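Local coordinates for 5' nucleotidase family protein (Staphylococcus aureus subsp. aureus, PDB 4Q7F) that belongs to the 5'-nucleotidase family, joining a dinuclear-metal calcineurin-like phosphoesterase domain to a family-specific C-terminal domain, at residues G71-G76 / D95-M100; Y82-S87 / L116-D121; E111-L116 / H169-E174; G225-Y230 / G246-Q251. One frame throughout, in Å; residues are numbered along the deposited sequence. Where two conformers were deposited one is given.

How the contacts relate
Contacts 1 and 3 are buried, whereas contacts 2 and 4 are only partly so, and all four lie within the calcineurin-like phosphoesterase region. Contact 2 is apolar and lies at the helical periphery, contact 1 pairs two aromatic rings beside a metal ligand, and contacts 3 and 4 are polar and border the bound 3D1. Contacts 1 and 4 supply ligands to the same manganese and magnesium ions, although their nearest atoms stay about 5 Å apart. Contacts 2 and 3 share L116, and E111 of contact 3 links to contact 1 through its carboxylate. W170 of contact 3 packs against E226 and H247 of contact 4.

Contact 1: residues G71-G76 / D95-M100; sequences GDFLQG and DFYNRM. With MN (manganese (II) ion), chain C; MG (magnesium ion), chain B.
The loop that follows strand 65-69 carries a bridging aspartate of the dinuclear metal centre characteristic of calcineurin-like phosphoesterases, and its next residue, F73, meets Y97 on helix 91-99. The two aromatic rings form a T-shaped pair, with the edge of F73 directed at the face of Y97. Their centroids are 5.7 Å apart and their planes are inclined by 60°, short of a right angle. A first torsion that puts CG between the backbone N and the carbonyl carbon (chi1 67°) sets the F73 ring so that its edge meets that face. Separately, F73 CB lies 3.4 Å from Y97 OH. A water ties the loop backbone to the same hydroxyl, donating to F73 O at 2.8 Å and to Y97 OH at 3.0 Å, the latter in the plane of the Y97 ring. The hydroxyl's main polar partner is D69, just before the loop, so the end of Y97 is held by polar contacts while its ring packs. E111 accepts a hydrogen bond from F73 N, and T122 of helix 116-125 also touches the F73 side chain. The CB of D72 points away from helix 91-99, toward the metal site, where OD2 alone of its carboxylate oxygens binds the ions and bridges them: D72 OD2 is 2.2 Å from manganese and 2.3 Å from magnesium.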
# COMPACT_ATOMS: atom_id res chain seq x y z
N GLY A 71 8.26 -3.54 -6.80
CA GLY A 71 6.80 -3.43 -6.74
C GLY A 71 6.18 -2.20 -6.10
O GLY A 71 6.82 -1.48 -5.34
N ASP A 72 4.90 -2.00 -6.40
CA ASP A 72 4.14 -0.85 -5.90
C ASP A 72 4.74 0.41 -6.46
O ASP A 72 5.10 1.34 -5.72
CB ASP A 72 4.02 -0.82 -4.37
CG ASP A 72 2.88 -1.70 -3.84
OD1 ASP A 72 2.24 -2.41 -4.66
OD2 ASP A 72 2.64 -1.68 -2.61
N PHE A 73 4.82 0.44 -7.78
CA PHE A 73 5.38 1.57 -8.50
C PHE A 73 4.37 2.32 -9.36
O PHE A 73 4.63 3.43 -9.80
CB PHE A 73 6.52 1.11 -9.42
CG PHE A 73 6.09 0.23 -10.57
CD1 PHE A 73 5.71 0.78 -11.78
CD2 PHE A 73 6.08 -1.15 -10.44
CE1 PHE A 73 5.32 -0.02 -12.82
CE2 PHE A 73 5.71 -1.96 -11.48
CZ PHE A 73 5.32 -1.40 -12.68
N LEU A 74 3.21 1.75 -9.58
CA LEU A 74 2.25 2.34 -10.51
C LEU A 74 1.14 3.15 -9.87
O LEU A 74 0.44 3.89 -10.54
CB LEU A 74 1.69 1.19 -11.37
CG LEU A 74 0.89 1.47 -12.62
CD1 LEU A 74 1.69 2.29 -13.61
CD2 LEU A 74 0.50 0.12 -13.21
N GLN A 75 1.01 3.03 -8.56
CA GLN A 75 -0.02 3.74 -7.80
C GLN A 75 0.56 4.26 -6.50
O GLN A 75 1.51 3.69 -5.96
CB GLN A 75 -1.18 2.78 -7.50
CG GLN A 75 -2.39 3.38 -6.75
CD GLN A 75 -2.16 3.54 -5.25
OE1 GLN A 75 -1.31 2.88 -4.64
NE2 GLN A 75 -2.95 4.42 -4.63
N GLY A 76 -0.00 5.35 -5.98
CA GLY A 76 0.39 5.81 -4.68
C GLY A 76 0.36 7.29 -4.46
O GLY A 76 -0.18 7.74 -3.48
N ASP A 95 8.50 6.55 -18.59
CA ASP A 95 9.68 7.28 -19.09
C ASP A 95 10.75 7.49 -18.00
O ASP A 95 11.95 7.34 -18.27
CB ASP A 95 9.28 8.61 -19.69
CG ASP A 95 8.56 8.47 -21.00
OD1 ASP A 95 8.44 7.33 -21.50
OD2 ASP A 95 8.12 9.49 -21.56
N PHE A 96 10.32 7.83 -16.78
CA PHE A 96 11.27 7.96 -15.68
C PHE A 96 12.00 6.65 -15.47
O PHE A 96 13.24 6.63 -15.41
CB PHE A 96 10.60 8.41 -14.36
CG PHE A 96 10.25 9.87 -14.31
CD1 PHE A 96 11.26 10.82 -14.21
CD2 PHE A 96 8.94 10.30 -14.35
CE1 PHE A 96 10.97 12.17 -14.16
CE2 PHE A 96 8.64 11.65 -14.30
CZ PHE A 96 9.64 12.59 -14.21
N TYR A 97 11.27 5.54 -15.33
CA TYR A 97 11.94 4.26 -15.10
C TYR A 97 12.85 3.88 -16.26
O TYR A 97 13.97 3.40 -16.07
CB TYR A 97 10.95 3.14 -14.80
CG TYR A 97 10.50 3.10 -13.37
CD1 TYR A 97 9.44 3.86 -12.92
CD2 TYR A 97 11.17 2.30 -12.45
CE1 TYR A 97 9.04 3.82 -11.59
CE2 TYR A 97 10.79 2.27 -11.13
CZ TYR A 97 9.73 3.02 -10.71
OH TYR A 97 9.39 2.94 -9.38
N ASN A 98 12.36 4.10 -17.48
CA ASN A 98 13.09 3.76 -18.64
C ASN A 98 14.43 4.47 -18.79
O ASN A 98 15.40 3.84 -19.22
CB ASN A 98 12.23 3.92 -19.92
CG ASN A 98 11.31 2.74 -20.16
OD1 ASN A 98 11.35 1.75 -19.44
ND2 ASN A 98 10.47 2.84 -21.17
N ARG A 99 14.50 5.77 -18.44
CA ARG A 99 15.76 6.52 -18.52
C ARG A 99 16.80 5.96 -17.58
O ARG A 99 17.99 5.99 -17.87
CB ARG A 99 15.65 7.96 -18.05
CG ARG A 99 14.59 8.83 -18.65
CD ARG A 99 14.99 10.26 -18.39
NE ARG A 99 13.83 11.12 -18.29
CZ ARG A 99 13.47 11.75 -17.18
NH1 ARG A 99 12.38 12.49 -17.20
NH2 ARG A 99 14.22 11.66 -16.09
N MSE A 100 16.34 5.43 -16.45
CA MSE A 100 17.26 4.97 -15.40
C MSE A 100 17.95 3.66 -15.64
O MSE A 100 18.79 3.23 -14.84
CB MSE A 100 16.42 4.90 -14.12
CG MSE A 100 16.02 6.31 -13.73
SE MSE A 100 14.91 6.22 -12.13
CE MSE A 100 14.50 8.15 -12.13
MN MN C . 3.29 -0.49 -0.92
MG MG B . 2.19 -3.61 -1.48
O HOH W 1 6.99 4.65 -8.78
O HOH W 2 2.13 -2.06 0.23
O HOH W 3 1.11 0.24 -0.12

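Contact 2: residues Y82-S87 / L116-D121; sequences YLIAHS and LPYLKD
With CG trans to its backbone N (chi1 -174°), Y118 extends its ring from helix 116-125 toward helix 78-85. I84 answers with two successive torsions, both near -60°, a bent chain that carries CD1 back to the ring although its CB does not point directly at the other helix. The methyl I84 CD1 settles near the hydroxyl end of the tyrosine, 3.7 Å from Y118 CZ and equally near Y118 CE1 and Y118 OH, in an oblique approach to the ring. L83, one residue earlier, points its CB toward the partner helix but approaches more loosely, with L83 CB 4.5 Å from Y118 OH. The backbones stay well separated, the nearest CA atoms being those of I84 and Y118 at 9.8 Å, so the tyrosine side chain spans most of the gap.

This is apolar helix-to-helix packing in the calcineurin-like phosphoesterase region, away from the metal centre. Y114 enlarges it by meeting Y118 edge-to-face and touching I84, while L74 packs against another part of the Y118 side chain. Where helix 78-85 ends, H86 folds back and its ND1 donates to Y82 O at 2.9 Å, with an N-H...O angle of 151°. That oxygen lies near the imidazole plane, and the bend also brings H86 ND1 over one face of the Y82 ring, 3.5 Å above its plane. W316 of helix 304-317 meets both rings edge-to-face.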
# COMPACT_ATOMS: atom_id res chain seq x y z
N TYR A 82 -2.84 12.27 -11.19
CA TYR A 82 -2.65 13.18 -12.31
C TYR A 82 -2.61 12.44 -13.64
O TYR A 82 -3.26 12.86 -14.61
CB TYR A 82 -1.38 14.01 -12.11
CG TYR A 82 -1.05 14.93 -13.28
CD1 TYR A 82 -1.55 16.22 -13.33
CD2 TYR A 82 -0.25 14.50 -14.32
CE1 TYR A 82 -1.27 17.06 -14.38
CE2 TYR A 82 0.03 15.33 -15.39
CZ TYR A 82 -0.48 16.62 -15.41
OH TYR A 82 -0.20 17.46 -16.46
N LEU A 83 -1.87 11.35 -13.69
CA LEU A 83 -1.74 10.56 -14.93
C LEU A 83 -3.05 9.98 -15.41
O LEU A 83 -3.35 10.04 -16.60
CB LEU A 83 -0.73 9.43 -14.77
CG LEU A 83 0.73 9.84 -14.53
CD1 LEU A 83 1.54 8.59 -14.25
CD2 LEU A 83 1.31 10.62 -15.69
N ILE A 84 -3.83 9.41 -14.48
CA ILE A 84 -5.10 8.82 -14.83
C ILE A 84 -6.03 9.91 -15.34
O ILE A 84 -6.73 9.71 -16.34
CB ILE A 84 -5.78 8.11 -13.63
CG1 ILE A 84 -4.91 6.97 -13.08
CG2 ILE A 84 -7.14 7.56 -14.07
CD1 ILE A 84 -4.62 5.84 -14.06
N ALA A 85 -6.01 11.06 -14.67
CA ALA A 85 -6.86 12.18 -15.04
C ALA A 85 -6.46 12.87 -16.34
O ALA A 85 -7.26 13.59 -16.90
CB ALA A 85 -6.89 13.21 -13.90
N HIS A 86 -5.24 12.67 -16.82
CA HIS A 86 -4.85 13.32 -18.08
C HIS A 86 -4.85 12.36 -19.26
O HIS A 86 -5.90 12.15 -19.85
CB HIS A 86 -3.60 14.15 -17.89
CG HIS A 86 -3.88 15.38 -17.09
ND1 HIS A 86 -4.13 15.33 -15.74
CD2 HIS A 86 -4.06 16.67 -17.47
CE1 HIS A 86 -4.42 16.55 -15.31
NE2 HIS A 86 -4.38 17.38 -16.33
N SER A 87 -3.73 11.74 -19.61
CA SER A 87 -3.82 10.84 -20.77
C SER A 87 -4.43 9.47 -20.44
O SER A 87 -4.84 8.74 -21.34
CB SER A 87 -2.46 10.65 -21.41
OG SER A 87 -1.95 11.90 -21.85
N LEU A 116 -6.44 -4.37 -15.27
CA LEU A 116 -5.47 -5.23 -15.88
C LEU A 116 -4.91 -4.67 -17.19
O LEU A 116 -3.71 -4.78 -17.42
CB LEU A 116 -6.03 -6.64 -16.06
CG LEU A 116 -4.99 -7.72 -16.34
CD1 LEU A 116 -3.96 -7.76 -15.23
CD2 LEU A 116 -5.65 -9.10 -16.51
N PRO A 117 -5.76 -4.07 -18.06
CA PRO A 117 -5.25 -3.49 -19.30
C PRO A 117 -4.24 -2.36 -19.07
O PRO A 117 -3.27 -2.23 -19.82
CB PRO A 117 -6.52 -2.95 -20.00
CG PRO A 117 -7.63 -3.73 -19.43
CD PRO A 117 -7.23 -4.05 -18.01
N TYR A 118 -4.49 -1.53 -18.06
CA TYR A 118 -3.57 -0.45 -17.73
C TYR A 118 -2.21 -1.07 -17.32
O TYR A 118 -1.18 -0.66 -17.82
CB TYR A 118 -4.15 0.39 -16.61
CG TYR A 118 -3.35 1.62 -16.26
CD1 TYR A 118 -3.47 2.80 -17.00
CD2 TYR A 118 -2.51 1.63 -15.16
CE1 TYR A 118 -2.75 3.93 -16.66
CE2 TYR A 118 -1.81 2.75 -14.81
CZ TYR A 118 -1.92 3.89 -15.56
OH TYR A 118 -1.20 4.99 -15.18
N LEU A 119 -2.25 -2.12 -16.50
CA LEU A 119 -1.02 -2.81 -16.08
C LEU A 119 -0.29 -3.45 -17.26
O LEU A 119 0.92 -3.23 -17.45
CB LEU A 119 -1.33 -3.87 -15.03
CG LEU A 119 -0.12 -4.69 -14.54
CD1 LEU A 119 0.99 -3.78 -14.02
CD2 LEU A 119 -0.54 -5.69 -13.49
N LYS A 120 -1.02 -4.22 -18.07
CA LYS A 120 -0.41 -4.88 -19.23
C LYS A 120 0.25 -3.87 -20.16
O LYS A 120 1.38 -4.10 -20.62
CB LYS A 120 -1.44 -5.72 -19.99
CG LYS A 120 -1.94 -6.97 -19.25
CD LYS A 120 -2.79 -7.82 -20.17
CE LYS A 120 -3.27 -9.09 -19.51
NZ LYS A 120 -4.21 -9.86 -20.39
N ASP A 121 -0.44 -2.77 -20.46
CA ASP A 121 0.12 -1.70 -21.30
C ASP A 121 1.43 -1.14 -20.68
O ASP A 121 2.40 -0.84 -21.38
CB ASP A 121 -0.89 -0.56 -21.45
CG ASP A 121 -0.34 0.59 -22.25
OD1 ASP A 121 -0.09 0.41 -23.45
OD2 ASP A 121 -0.16 1.69 -21.66

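Contact 3: residues E111-L116 / H169-E174; sequences EFNYGL and HWEQPE. With 3D1 ((2R,3S,5R)-5-(6-amino-9H-purin-9-yl)-tetrahydro-2-(hydroxymethyl)furan-3-ol), chain D.
One direct hydrogen bond joins the two segments: N113 ND2 donates to E171 OE2 at 2.8 Å, with an N-H...O angle of 147°. The acceptor lies in the amide plane of N113 and receives the bond on its syn lone pair, although amide and carboxylate planes are inclined by 60°. E171 reaches it through a chain bent at chi2 (54°).

Water adds a second link, donating to N113 O at 2.7 Å and to E171 OE1 at 3.0 Å. The same carboxylate oxygen accepts from Q172 N at 2.8 Å, from above the carboxylate plane, and from H175 ND1. Both E171 oxygens are thus engaged, which probably favours the ionised form of this buried group.

By van der Waals contact, E171 OE2 also packs on the backbone of F112, 3.4 Å from F112 C.

At the ligand, W170 presents one ring face to C5' of 3D1, which lies 3.7 Å above the plane and toward the rim. N113 OD1 meanwhile bonds to H110 ND1, and H110 NE2 binds 3D1. E171 therefore joins the loop following a pocket histidine to the segment carrying a pocket tryptophan, a second-shell connection in the 3D1 pocket of this 5'-nucleotidase family protein.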
# COMPACT_ATOMS: atom_id res chain seq x y z
N GLU A 111 -0.16 -2.47 -8.39
CA GLU A 111 -0.07 -2.49 -9.85
C GLU A 111 -1.39 -2.87 -10.52
O GLU A 111 -1.56 -2.65 -11.72
CB GLU A 111 1.03 -3.42 -10.33
CG GLU A 111 2.33 -2.69 -10.64
CD GLU A 111 3.03 -2.22 -9.39
OE1 GLU A 111 2.92 -1.02 -9.08
OE2 GLU A 111 3.66 -3.05 -8.72
N PHE A 112 -2.32 -3.46 -9.75
CA PHE A 112 -3.62 -3.85 -10.26
C PHE A 112 -4.73 -2.81 -10.01
O PHE A 112 -5.81 -2.91 -10.59
CB PHE A 112 -4.02 -5.21 -9.64
CG PHE A 112 -3.07 -6.33 -9.98
CD1 PHE A 112 -3.26 -7.10 -11.13
CD2 PHE A 112 -1.96 -6.60 -9.17
CE1 PHE A 112 -2.38 -8.13 -11.46
CE2 PHE A 112 -1.07 -7.62 -9.50
CZ PHE A 112 -1.30 -8.40 -10.63
N ASN A 113 -4.45 -1.80 -9.17
CA ASN A 113 -5.42 -0.78 -8.78
C ASN A 113 -6.15 -0.06 -9.90
O ASN A 113 -7.22 0.46 -9.67
CB ASN A 113 -4.75 0.34 -7.94
CG ASN A 113 -4.51 -0.03 -6.47
OD1 ASN A 113 -4.07 0.82 -5.70
ND2 ASN A 113 -4.83 -1.26 -6.08
N TYR A 114 -5.56 0.02 -11.09
CA TYR A 114 -6.20 0.74 -12.19
C TYR A 114 -6.67 -0.17 -13.31
O TYR A 114 -6.96 0.30 -14.41
CB TYR A 114 -5.22 1.77 -12.76
CG TYR A 114 -4.74 2.81 -11.77
CD1 TYR A 114 -5.63 3.74 -11.23
CD2 TYR A 114 -3.41 2.88 -11.39
CE1 TYR A 114 -5.20 4.70 -10.34
CE2 TYR A 114 -2.96 3.84 -10.50
CZ TYR A 114 -3.85 4.75 -9.98
OH TYR A 114 -3.40 5.72 -9.10
N GLY A 115 -6.75 -1.47 -13.05
CA GLY A 115 -7.20 -2.42 -14.06
C GLY A 115 -6.09 -3.20 -14.73
O GLY A 115 -4.94 -2.75 -14.80
N LEU A 116 -6.44 -4.37 -15.27
CA LEU A 116 -5.47 -5.23 -15.88
C LEU A 116 -4.91 -4.67 -17.19
O LEU A 116 -3.71 -4.78 -17.42
CB LEU A 116 -6.03 -6.64 -16.06
CG LEU A 116 -4.99 -7.72 -16.34
CD1 LEU A 116 -3.96 -7.76 -15.23
CD2 LEU A 116 -5.65 -9.10 -16.51
N HIS A 169 -8.12 -10.22 -1.47
CA HIS A 169 -8.71 -9.59 -0.29
C HIS A 169 -8.73 -8.06 -0.37
O HIS A 169 -9.27 -7.42 0.53
CB HIS A 169 -7.93 -9.99 0.95
CG HIS A 169 -8.04 -11.44 1.29
ND1 HIS A 169 -8.85 -11.90 2.30
CD2 HIS A 169 -7.45 -12.54 0.76
CE1 HIS A 169 -8.76 -13.22 2.38
NE2 HIS A 169 -7.91 -13.63 1.45
N TRP A 170 -8.20 -7.49 -1.46
CA TRP A 170 -8.15 -6.03 -1.58
C TRP A 170 -8.67 -5.40 -2.87
O TRP A 170 -9.30 -4.35 -2.86
CB TRP A 170 -6.68 -5.54 -1.46
CG TRP A 170 -5.90 -6.06 -0.28
CD1 TRP A 170 -6.31 -6.10 1.04
CD2 TRP A 170 -4.56 -6.56 -0.29
NE1 TRP A 170 -5.31 -6.63 1.83
CE2 TRP A 170 -4.23 -6.91 1.03
CE3 TRP A 170 -3.60 -6.75 -1.31
CZ2 TRP A 170 -2.98 -7.45 1.36
CZ3 TRP A 170 -2.38 -7.29 -0.97
CH2 TRP A 170 -2.08 -7.64 0.34
N GLU A 171 -8.37 -6.05 -3.98
CA GLU A 171 -8.59 -5.45 -5.29
C GLU A 171 -10.02 -5.53 -5.84
O GLU A 171 -10.81 -6.36 -5.41
CB GLU A 171 -7.58 -6.11 -6.27
CG GLU A 171 -7.47 -5.43 -7.63
CD GLU A 171 -7.16 -3.96 -7.47
OE1 GLU A 171 -8.09 -3.14 -7.71
OE2 GLU A 171 -6.04 -3.64 -7.01
N GLN A 172 -10.32 -4.63 -6.79
CA GLN A 172 -11.59 -4.65 -7.50
C GLN A 172 -11.68 -6.03 -8.15
O GLN A 172 -10.71 -6.45 -8.79
CB GLN A 172 -11.57 -3.63 -8.63
CG GLN A 172 -11.44 -2.17 -8.24
CD GLN A 172 -12.72 -1.59 -7.72
OE1 GLN A 172 -13.59 -2.32 -7.24
NE2 GLN A 172 -12.86 -0.28 -7.81
N PRO A 173 -12.81 -6.73 -7.98
CA PRO A 173 -13.00 -8.06 -8.62
C PRO A 173 -12.81 -8.03 -10.14
O PRO A 173 -12.16 -8.90 -10.70
CB PRO A 173 -14.45 -8.41 -8.28
CG PRO A 173 -14.71 -7.70 -7.02
CD PRO A 173 -13.97 -6.39 -7.13
N GLU A 174 -13.34 -7.01 -10.78
CA GLU A 174 -13.20 -6.89 -12.23
C GLU A 174 -11.73 -6.75 -12.67
O GLU A 174 -11.40 -7.13 -13.78
CB GLU A 174 -14.08 -5.77 -12.82
CG GLU A 174 -14.02 -4.39 -12.18
CD GLU A 174 -14.90 -4.22 -10.93
OE1 GLU A 174 -14.92 -5.11 -10.06
OE2 GLU A 174 -15.55 -3.18 -10.81
O5' 3D1 D . -2.00 -4.69 3.20
C5' 3D1 D . -2.95 -3.73 2.74
C4' 3D1 D . -2.42 -3.01 1.51
O4' 3D1 D . -3.51 -2.29 0.96
C1' 3D1 D . -3.34 -0.88 1.10
N9 3D1 D . -4.62 -0.26 1.52
C4 3D1 D . -5.56 0.08 0.64
N3 3D1 D . -5.64 -0.00 -0.71
C2 3D1 D . -6.74 0.43 -1.35
N1 3D1 D . -7.81 0.96 -0.70
C6 3D1 D . -7.86 1.09 0.64
N6 3D1 D . -8.95 1.62 1.25
C5 3D1 D . -6.68 0.62 1.41
N7 3D1 D . -6.31 0.57 2.71
C8 3D1 D . -5.07 0.03 2.77
C2' 3D1 D . -2.15 -0.67 2.03
C3' 3D1 D . -1.36 -1.95 1.77
O3' 3D1 D . -0.55 -1.75 0.59
O HOH W 4 -8.47 -0.16 -7.35
O HOH W 5 -9.26 -5.04 -15.36

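Contact 4: residues G225-Y230 / G246-Q251; sequences GENEGY and GHQHRQ. With MG (magnesium ion), chain B; MN (manganese (II) ion), chain C; 3D1 ((2R,3S,5R)-5-(6-amino-9H-purin-9-yl)-tetrahydro-2-(hydroxymethyl)furan-3-ol), chain D.
The carboxylate oxygen E226 OE1 accepts a hydrogen bond from H247 NE2 at 2.7 Å, the shortest polar link between the two segments. The bond is fairly straight (162°) and lies in the imidazole plane, while the carboxylate is turned 72° from the ring and offers its anti lone pair. E226 swings its CG to the far side from its own N (chi1 170°) and runs extended beyond, which delivers the carboxylate to the ring. O5' of 3D1 comes within 3.2 Å of E226 OE1, so the carboxylate borders both histidine and ligand.

The other ring nitrogen, H247 ND1, binds magnesium at 2.5 Å, also in the ring plane. H247 O adds a further tie, accepting from a water shared by the two metal ions. H249 NE2 binds manganese at 2.4 Å, so two histidines of one loop serve different ions.

Beside the imidazole, N227 OD1 lies 3.5 Å from H247 CD2, near the ring plane. The amide nitrogens N227 ND2 and Q248 NE2 approach to 3.4 Å, but both are donors and make no bond with each other. E221 accepts from N227 ND2, and G209 N donates to N227 OD1. Q248 has its main polar partner in F210, and its OE1 also accepts from R250 NH1 at 3.1 Å.

With metal and carboxylate at its two nitrogens, the imidazole is held against rotation. The hydrogen on H247 NE2 leaves ND1 as the metal-binding nitrogen, and acceptance by E226 OE1 would be expected to make the imidazole more electron-rich.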
# COMPACT_ATOMS: atom_id res chain seq x y z
N GLY A 225 -1.35 -15.64 5.50
CA GLY A 225 -0.74 -16.00 4.22
C GLY A 225 -0.42 -14.76 3.39
O GLY A 225 0.23 -14.85 2.33
N GLU A 226 -0.88 -13.59 3.84
CA GLU A 226 -0.57 -12.33 3.16
C GLU A 226 0.94 -12.20 3.02
O GLU A 226 1.46 -11.89 1.94
CB GLU A 226 -1.09 -11.11 3.95
CG GLU A 226 -0.56 -9.78 3.38
CD GLU A 226 -1.02 -8.54 4.15
OE1 GLU A 226 -0.55 -7.43 3.82
OE2 GLU A 226 -1.83 -8.67 5.09
N ASN A 227 1.62 -12.43 4.13
CA ASN A 227 3.07 -12.33 4.21
C ASN A 227 3.61 -13.69 4.55
O ASN A 227 3.21 -14.29 5.55
CB ASN A 227 3.45 -11.32 5.30
CG ASN A 227 3.08 -9.90 4.92
OD1 ASN A 227 3.59 -9.36 3.95
ND2 ASN A 227 2.19 -9.28 5.71
N GLU A 228 4.53 -14.17 3.71
CA GLU A 228 5.10 -15.50 3.88
C GLU A 228 6.63 -15.48 3.93
O GLU A 228 7.26 -16.52 3.78
CB GLU A 228 4.70 -16.35 2.67
CG GLU A 228 3.24 -16.28 2.27
CD GLU A 228 2.93 -17.12 1.05
OE1 GLU A 228 3.14 -18.35 1.10
OE2 GLU A 228 2.43 -16.58 0.05
N GLY A 229 7.22 -14.31 4.15
CA GLY A 229 8.67 -14.17 4.14
C GLY A 229 9.41 -15.00 5.18
O GLY A 229 10.47 -15.55 4.90
N TYR A 230 8.86 -15.08 6.39
CA TYR A 230 9.52 -15.84 7.44
C TYR A 230 9.53 -17.33 7.11
O TYR A 230 10.57 -17.98 7.18
CB TYR A 230 8.90 -15.60 8.81
CG TYR A 230 9.69 -16.28 9.90
CD1 TYR A 230 9.45 -17.61 10.23
CD2 TYR A 230 10.69 -15.60 10.57
CE1 TYR A 230 10.20 -18.24 11.21
CE2 TYR A 230 11.43 -16.22 11.57
CZ TYR A 230 11.18 -17.54 11.88
OH TYR A 230 11.93 -18.15 12.86
N GLY A 246 9.40 -6.32 0.36
CA GLY A 246 8.76 -5.00 0.28
C GLY A 246 7.39 -5.10 0.92
O GLY A 246 7.22 -5.85 1.89
N HIS A 247 6.44 -4.33 0.39
CA HIS A 247 5.03 -4.37 0.79
C HIS A 247 4.66 -3.80 2.14
O HIS A 247 3.64 -3.12 2.26
CB HIS A 247 4.50 -5.82 0.70
CG HIS A 247 3.06 -5.97 1.04
ND1 HIS A 247 2.06 -5.38 0.29
CD2 HIS A 247 2.43 -6.67 2.01
CE1 HIS A 247 0.89 -5.71 0.80
NE2 HIS A 247 1.08 -6.49 1.84
N GLN A 248 5.46 -4.11 3.16
CA GLN A 248 5.19 -3.64 4.49
C GLN A 248 5.78 -2.26 4.75
O GLN A 248 5.47 -1.66 5.78
CB GLN A 248 5.69 -4.64 5.53
CG GLN A 248 4.96 -5.98 5.52
CD GLN A 248 5.59 -6.97 6.51
OE1 GLN A 248 6.81 -7.09 6.56
NE2 GLN A 248 4.77 -7.64 7.29
N HIS A 249 6.63 -1.75 3.84
CA HIS A 249 7.24 -0.42 3.99
C HIS A 249 8.18 -0.33 5.20
O HIS A 249 8.40 0.75 5.76
CB HIS A 249 6.17 0.64 4.11
CG HIS A 249 5.24 0.70 2.94
ND1 HIS A 249 4.32 1.71 2.79
CD2 HIS A 249 5.15 -0.06 1.83
CE1 HIS A 249 3.66 1.53 1.66
NE2 HIS A 249 4.17 0.49 1.05
N ARG A 250 8.72 -1.46 5.61
CA ARG A 250 9.65 -1.50 6.72
C ARG A 250 11.08 -1.33 6.21
O ARG A 250 11.34 -1.51 5.02
CB ARG A 250 9.52 -2.83 7.42
CG ARG A 250 8.13 -3.06 7.98
CD ARG A 250 7.92 -4.52 8.32
NE ARG A 250 8.70 -4.90 9.48
CZ ARG A 250 8.70 -6.12 10.01
NH1 ARG A 250 7.99 -7.10 9.45
NH2 ARG A 250 9.44 -6.37 11.08
N GLN A 251 11.99 -0.96 7.13
CA GLN A 251 13.40 -0.76 6.82
C GLN A 251 14.20 -1.86 7.48
O GLN A 251 14.40 -1.86 8.71
CB GLN A 251 13.84 0.64 7.21
CG GLN A 251 13.01 1.67 6.45
CD GLN A 251 13.58 3.05 6.46
OE1 GLN A 251 14.52 3.34 7.19
NE2 GLN A 251 13.02 3.92 5.63
MG MG B . 2.19 -3.61 -1.48
MN MN C . 3.29 -0.49 -0.92
O5' 3D1 D . -2.00 -4.69 3.20
C5' 3D1 D . -2.95 -3.73 2.74
C4' 3D1 D . -2.42 -3.01 1.51
O4' 3D1 D . -3.51 -2.29 0.96
C1' 3D1 D . -3.34 -0.88 1.10
N9 3D1 D . -4.62 -0.26 1.52
C4 3D1 D . -5.56 0.08 0.64
N3 3D1 D . -5.64 -0.00 -0.71
C2 3D1 D . -6.74 0.43 -1.35
N1 3D1 D . -7.81 0.96 -0.70
C6 3D1 D . -7.86 1.09 0.64
N6 3D1 D . -8.95 1.62 1.25
C5 3D1 D . -6.68 0.62 1.41
N7 3D1 D . -6.31 0.57 2.71
C8 3D1 D . -5.07 0.03 2.77
C2' 3D1 D . -2.15 -0.67 2.03
C3' 3D1 D . -1.36 -1.95 1.77
O3' 3D1 D . -0.55 -1.75 0.59
O HOH W 2 2.13 -2.06 0.23
O HOH W 3 1.11 0.24 -0.12